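Local coordinates for VP24 (White spot syndrome virus, PDB 5HLJ), which is a major envelope protein of the virus, probably membrane-anchored in the virion, at residues Asp12-Thr24 / Phe36-Lys48. Numbering follows the deposited sequence.
Sequences DAYPVESEIINLT and FVNGTLQTRNYGK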
loop_
_atom_site.group_PDB
_atom_site.type_symbol
_atom_site.label_atom_id
_atom_site.label_comp_id
_atom_site.label_asym_id
_atom_site.label_seq_id
_atom_site.Cartn_x
_atom_site.Cartn_y
_atom_site.Cartn_z
ATOM N N ASP A 12 6.172 -24.679 13.542
ATOM C CA ASP A 12 5.209 -24.751 14.640
ATOM C C ASP A 12 4.011 -23.816 14.375
ATOM O O ASP A 12 2.858 -24.160 14.693
ATOM C CB ASP A 12 5.901 -24.410 15.976
ATOM C CG ASP A 12 4.918 -24.280 17.145
ATOM O OD1 ASP A 12 4.462 -25.333 17.663
ATOM O OD2 ASP A 12 4.627 -23.131 17.563
ATOM N N ALA A 13 4.291 -22.659 13.764
ATOM C CA ALA A 13 3.296 -21.603 13.549
ATOM C C ALA A 13 2.211 -21.978 12.525
ATOM O O ALA A 13 2.520 -22.462 11.421
ATOM C CB ALA A 13 3.997 -20.306 13.118
ATOM N N TYR A 14 0.949 -21.747 12.895
ATOM C CA TYR A 14 -0.188 -21.982 11.998
ATOM C C TYR A 14 -1.015 -20.697 11.801
ATOM O O TYR A 14 -2.015 -20.481 12.497
ATOM C CB TYR A 14 -1.084 -23.108 12.538
ATOM C CG TYR A 14 -2.138 -23.566 11.555
ATOM C CD1 TYR A 14 -1.887 -24.621 10.681
ATOM C CD2 TYR A 14 -3.379 -22.937 11.486
ATOM C CE1 TYR A 14 -2.847 -25.042 9.772
ATOM C CE2 TYR A 14 -4.342 -23.347 10.579
ATOM C CZ TYR A 14 -4.072 -24.401 9.729
ATOM O OH TYR A 14 -5.026 -24.810 8.823
ATOM N N PRO A 15 -0.607 -19.849 10.838
ATOM C CA PRO A 15 -1.210 -18.517 10.671
ATOM C C PRO A 15 -2.641 -18.545 10.150
ATOM O O PRO A 15 -2.971 -19.347 9.272
ATOM C CB PRO A 15 -0.287 -17.844 9.661
ATOM C CG PRO A 15 0.353 -18.978 8.898
ATOM C CD PRO A 15 0.491 -20.096 9.883
ATOM N N VAL A 16 -3.476 -17.658 10.677
ATOM C CA VAL A 16 -4.864 -17.591 10.245
ATOM C C VAL A 16 -5.273 -16.156 9.879
ATOM O O VAL A 16 -6.391 -15.917 9.415
ATOM C CB VAL A 16 -5.811 -18.174 11.333
ATOM C CG1 VAL A 16 -5.747 -19.709 11.331
ATOM C CG2 VAL A 16 -5.475 -17.616 12.714
ATOM N N GLU A 17 -4.356 -15.209 10.077
ATOM C CA GLU A 17 -4.573 -13.814 9.673
ATOM C C GLU A 17 -3.401 -13.218 8.906
ATOM O O GLU A 17 -2.264 -13.676 9.028
ATOM C CB GLU A 17 -4.840 -12.926 10.886
ATOM C CG GLU A 17 -6.297 -12.768 11.244
ATOM C CD GLU A 17 -6.565 -13.137 12.689
ATOM O OE1 GLU A 17 -7.745 -13.292 13.047
ATOM O OE2 GLU A 17 -5.592 -13.278 13.469
ATOM N N SER A 18 -3.690 -12.165 8.150
ATOM C CA SER A 18 -2.674 -11.409 7.440
ATOM C C SER A 18 -1.841 -10.570 8.382
ATOM O O SER A 18 -2.306 -10.176 9.436
ATOM C CB SER A 18 -3.309 -10.500 6.403
ATOM O OG SER A 18 -4.075 -11.260 5.497
ATOM N N GLU A 19 -0.610 -10.282 7.985
ATOM C CA GLU A 19 0.246 -9.430 8.781
ATOM C C GLU A 19 1.260 -8.721 7.888
ATOM O O GLU A 19 1.651 -9.242 6.845
ATOM C CB GLU A 19 0.935 -10.260 9.865
ATOM C CG GLU A 19 1.743 -9.448 10.850
ATOM C CD GLU A 19 2.250 -10.273 12.019
ATOM O OE1 GLU A 19 1.891 -11.475 12.117
ATOM O OE2 GLU A 19 2.994 -9.705 12.848
ATOM N N ILE A 20 1.653 -7.515 8.284
ATOM C CA ILE A 20 2.693 -6.770 7.602
ATOM C C ILE A 20 4.050 -7.038 8.245
ATOM O O ILE A 20 4.183 -6.998 9.464
ATOM C CB ILE A 20 2.409 -5.269 7.631
ATOM C CG1 ILE A 20 1.146 -4.946 6.838
ATOM C CG2 ILE A 20 3.539 -4.509 7.017
ATOM C CD1 ILE A 20 1.312 -5.084 5.366
ATOM N N ILE A 21 5.043 -7.325 7.408
ATOM C CA ILE A 21 6.424 -7.587 7.803
ATOM C C ILE A 21 7.260 -6.379 7.401
ATOM O O ILE A 21 7.361 -6.079 6.215
ATOM C CB ILE A 21 6.978 -8.865 7.099
ATOM C CG1 ILE A 21 6.043 -10.065 7.319
ATOM C CG2 ILE A 21 8.385 -9.194 7.541
ATOM C CD1 ILE A 21 5.687 -10.313 8.771
ATOM N N ASN A 22 7.840 -5.668 8.360
ATOM C CA ASN A 22 8.639 -4.486 8.030
ATOM C C ASN A 22 10.129 -4.783 8.185
ATOM O O ASN A 22 10.599 -5.077 9.283
ATOM C CB ASN A 22 8.244 -3.289 8.902
ATOM C CG ASN A 22 6.807 -2.821 8.650
ATOM O OD1 ASN A 22 6.494 -2.311 7.579
ATOM N ND2 ASN A 22 5.933 -2.991 9.645
ATOM N N LEU A 23 10.853 -4.722 7.070
ATOM C CA LEU A 23 12.280 -5.011 7.036
ATOM C C LEU A 23 13.071 -3.845 6.447
ATOM O O LEU A 23 12.515 -2.965 5.784
ATOM C CB LEU A 23 12.556 -6.265 6.206
ATOM C CG LEU A 23 11.902 -7.570 6.649
ATOM C CD1 LEU A 23 12.321 -8.670 5.708
ATOM C CD2 LEU A 23 12.291 -7.908 8.091
ATOM N N THR A 24 14.378 -3.864 6.661
ATOM C CA THR A 24 15.256 -2.845 6.112
ATOM C C THR A 24 16.080 -3.407 4.956
ATOM O O THR A 24 16.525 -4.546 5.016
ATOM C CB THR A 24 16.168 -2.279 7.218
ATOM O OG1 THR A 24 15.347 -1.635 8.197
ATOM C CG2 THR A 24 17.113 -1.262 6.665
ATOM N N PHE A 36 19.203 -7.299 1.930
ATOM C CA PHE A 36 18.635 -7.231 3.280
ATOM C C PHE A 36 19.649 -6.720 4.299
ATOM O O PHE A 36 20.851 -6.889 4.121
ATOM C CB PHE A 36 18.134 -8.593 3.744
ATOM C CG PHE A 36 16.879 -9.055 3.059
ATOM C CD1 PHE A 36 15.714 -8.278 3.099
ATOM C CD2 PHE A 36 16.843 -10.289 2.409
ATOM C CE1 PHE A 36 14.547 -8.715 2.478
ATOM C CE2 PHE A 36 15.684 -10.732 1.782
ATOM C CZ PHE A 36 14.528 -9.937 1.823
ATOM N N VAL A 37 19.155 -6.092 5.361
ATOM C CA VAL A 37 19.916 -5.947 6.595
ATOM C C VAL A 37 19.583 -7.165 7.446
ATOM O O VAL A 37 18.409 -7.489 7.641
ATOM C CB VAL A 37 19.566 -4.647 7.348
ATOM C CG1 VAL A 37 20.187 -4.650 8.740
ATOM C CG2 VAL A 37 20.007 -3.431 6.545
ATOM N N ASN A 38 20.593 -7.875 7.930
ATOM C CA ASN A 38 20.323 -9.102 8.688
ATOM C C ASN A 38 19.784 -8.762 10.070
ATOM O O ASN A 38 20.030 -7.666 10.582
ATOM C CB ASN A 38 21.579 -9.968 8.793
ATOM C CG ASN A 38 22.716 -9.254 9.481
ATOM O OD1 ASN A 38 23.337 -8.356 8.905
ATOM N ND2 ASN A 38 23.005 -9.651 10.717
ATOM N N GLY A 39 19.034 -9.689 10.658
ATOM C CA GLY A 39 18.391 -9.444 11.934
ATOM C C GLY A 39 17.187 -10.346 12.062
ATOM O O GLY A 39 17.036 -11.293 11.285
ATOM N N THR A 40 16.323 -10.051 13.034
ATOM C CA THR A 40 15.173 -10.898 13.330
ATOM C C THR A 40 13.946 -10.054 13.603
ATOM O O THR A 40 14.039 -8.860 13.909
ATOM C CB THR A 40 15.420 -11.825 14.553
ATOM O OG1 THR A 40 15.797 -11.031 15.678
ATOM C CG2 THR A 40 16.531 -12.830 14.273
ATOM N N LEU A 41 12.788 -10.681 13.487
ATOM C CA LEU A 41 11.528 -9.991 13.722
ATOM C C LEU A 41 10.537 -10.982 14.290
ATOM O O LEU A 41 10.271 -12.011 13.682
ATOM C CB LEU A 41 10.980 -9.361 12.431
ATOM C CG LEU A 41 9.539 -8.812 12.426
ATOM C CD1 LEU A 41 9.361 -7.606 13.345
ATOM C CD2 LEU A 41 9.111 -8.454 11.017
ATOM N N GLN A 42 10.020 -10.680 15.474
ATOM C CA GLN A 42 8.974 -11.486 16.074
ATOM C C GLN A 42 7.610 -11.052 15.528
ATOM O O GLN A 42 7.207 -9.906 15.684
ATOM C CB GLN A 42 9.011 -11.363 17.593
ATOM C CG GLN A 42 8.035 -12.293 18.279
ATOM C CD GLN A 42 8.353 -13.742 17.998
ATOM O OE1 GLN A 42 9.507 -14.177 18.139
ATOM N NE2 GLN A 42 7.341 -14.501 17.574
ATOM N N THR A 43 6.909 -11.952 14.856
ATOM C CA THR A 43 5.590 -11.618 14.335
ATOM C C THR A 43 4.533 -12.195 15.265
ATOM O O THR A 43 4.849 -13.028 16.121
ATOM C CB THR A 43 5.386 -12.158 12.902
ATOM O OG1 THR A 43 5.179 -13.582 12.949
ATOM C CG2 THR A 43 6.594 -11.818 12.023
ATOM N N ARG A 44 3.284 -11.766 15.100
ATOM C CA ARG A 44 2.213 -12.326 15.912
ATOM C C ARG A 44 1.649 -13.606 15.298
ATOM O O ARG A 44 1.228 -14.492 16.021
ATOM C CB ARG A 44 1.079 -11.309 16.138
ATOM C CG ARG A 44 1.507 -9.844 16.171
ATOM C CD ARG A 44 0.343 -8.902 16.583
ATOM N NE ARG A 44 -0.984 -9.436 16.243
ATOM C CZ ARG A 44 -1.603 -9.262 15.068
ATOM N NH1 ARG A 44 -1.018 -8.568 14.082
ATOM N NH2 ARG A 44 -2.813 -9.798 14.873
ATOM N N ASN A 45 1.636 -13.713 13.975
ATOM C CA ASN A 45 0.965 -14.837 13.335
ATOM C C ASN A 45 1.889 -15.758 12.542
ATOM O O ASN A 45 1.463 -16.826 12.119
ATOM C CB ASN A 45 -0.146 -14.328 12.410
ATOM C CG ASN A 45 -1.177 -13.475 13.139
ATOM O OD1 ASN A 45 -1.432 -12.330 12.760
ATOM N ND2 ASN A 45 -1.776 -14.032 14.182
ATOM N N TYR A 46 3.141 -15.357 12.335
ATOM C CA TYR A 46 4.012 -16.109 11.438
ATOM C C TYR A 46 5.285 -16.588 12.119
ATOM O O TYR A 46 6.255 -16.938 11.454
ATOM C CB TYR A 46 4.328 -15.261 10.191
ATOM C CG TYR A 46 3.078 -15.075 9.380
ATOM C CD1 TYR A 46 2.703 -16.011 8.424
ATOM C CD2 TYR A 46 2.221 -14.014 9.630
ATOM C CE1 TYR A 46 1.530 -15.873 7.714
ATOM C CE2 TYR A 46 1.043 -13.870 8.923
ATOM C CZ TYR A 46 0.702 -14.802 7.972
ATOM O OH TYR A 46 -0.470 -14.656 7.274
ATOM N N GLY A 47 5.274 -16.628 13.446
ATOM C CA GLY A 47 6.444 -17.066 14.185
ATOM C C GLY A 47 7.567 -16.057 14.065
ATOM O O GLY A 47 7.313 -14.855 13.907
ATOM N N LYS A 48 8.807 -16.544 14.135
ATOM C CA LYS A 48 9.974 -15.674 14.077
ATOM C C LYS A 48 10.483 -15.532 12.646
ATOM O O LYS A 48 10.695 -16.519 11.940
ATOM C CB LYS A 48 11.103 -16.195 14.985
ATOM C CG LYS A 48 12.256 -15.176 15.155
ATOM C CD LYS A 48 13.581 -15.811 15.599
ATOM C CE LYS A 48 13.816 -15.709 17.110
ATOM N NZ LYS A 48 14.376 -14.390 17.574
HETATM O O HOH W 1 1.286 -7.475 13.814
HETATM O O HOH W 2 15.987 -6.451 7.038
#
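Glu-19 drives its carboxylate into the turn at 43-47, where both oxygens receive backbone N-H groups on their syn lone pairs: OE1 takes Asn-45 N at 2.9 Å, and OE2 takes Arg-44 N in a nearly straight bond (3.1 Å, 169°). A fully extended glutamate suits this reach: CG stands anti to the backbone N (chi1 -174°) and the chain runs straight on to the carboxylate. OE1 also lies at the edge of the Tyr-46 ring, in its plane. That ring is gripped at two more points: Pro-15 CB sits over one face, 3.8 Å from the centroid, in a CH-pi contact, and the phenol OH donates to Glu-17 O at 2.7 Å from above the carbonyl plane. Proline's compact, puckered ring brings its CB and CG C-H groups against the aromatic ring, while tyrosine adds a hydroxyl to tie down the loop before the strand.

Strands 19-28 and 33-42 form an antiparallel beta hairpin, but here their segments lie 8.8 Å apart at closest, and apolar side chains, long enough to span that separation and suited to burial, meet between them: Ile-21 CG2 meets Leu-41 CD2 at 3.6 Å, and Leu-23 CD1 approaches Phe-36 CE1. Nearer the hairpin's turn the backbones rejoin through a hydrogen bond from Val-37 N to Thr-24 O, and a water donates to both Thr-24 O and Val-37 O.

A second water donates to Glu-19 OE2 and accepts from Arg-44 NH1, bridging opposite charges that do not meet directly. Thr-43 OG1 shapes the turn, accepting from Tyr-46 N in an ST motif and donating to Gly-47 O, while Gly-47 readily adopts positive phi. Outside the hairpin, Glu-19, Ile-21 and Leu-23 bond through their backbones to strand 161-170.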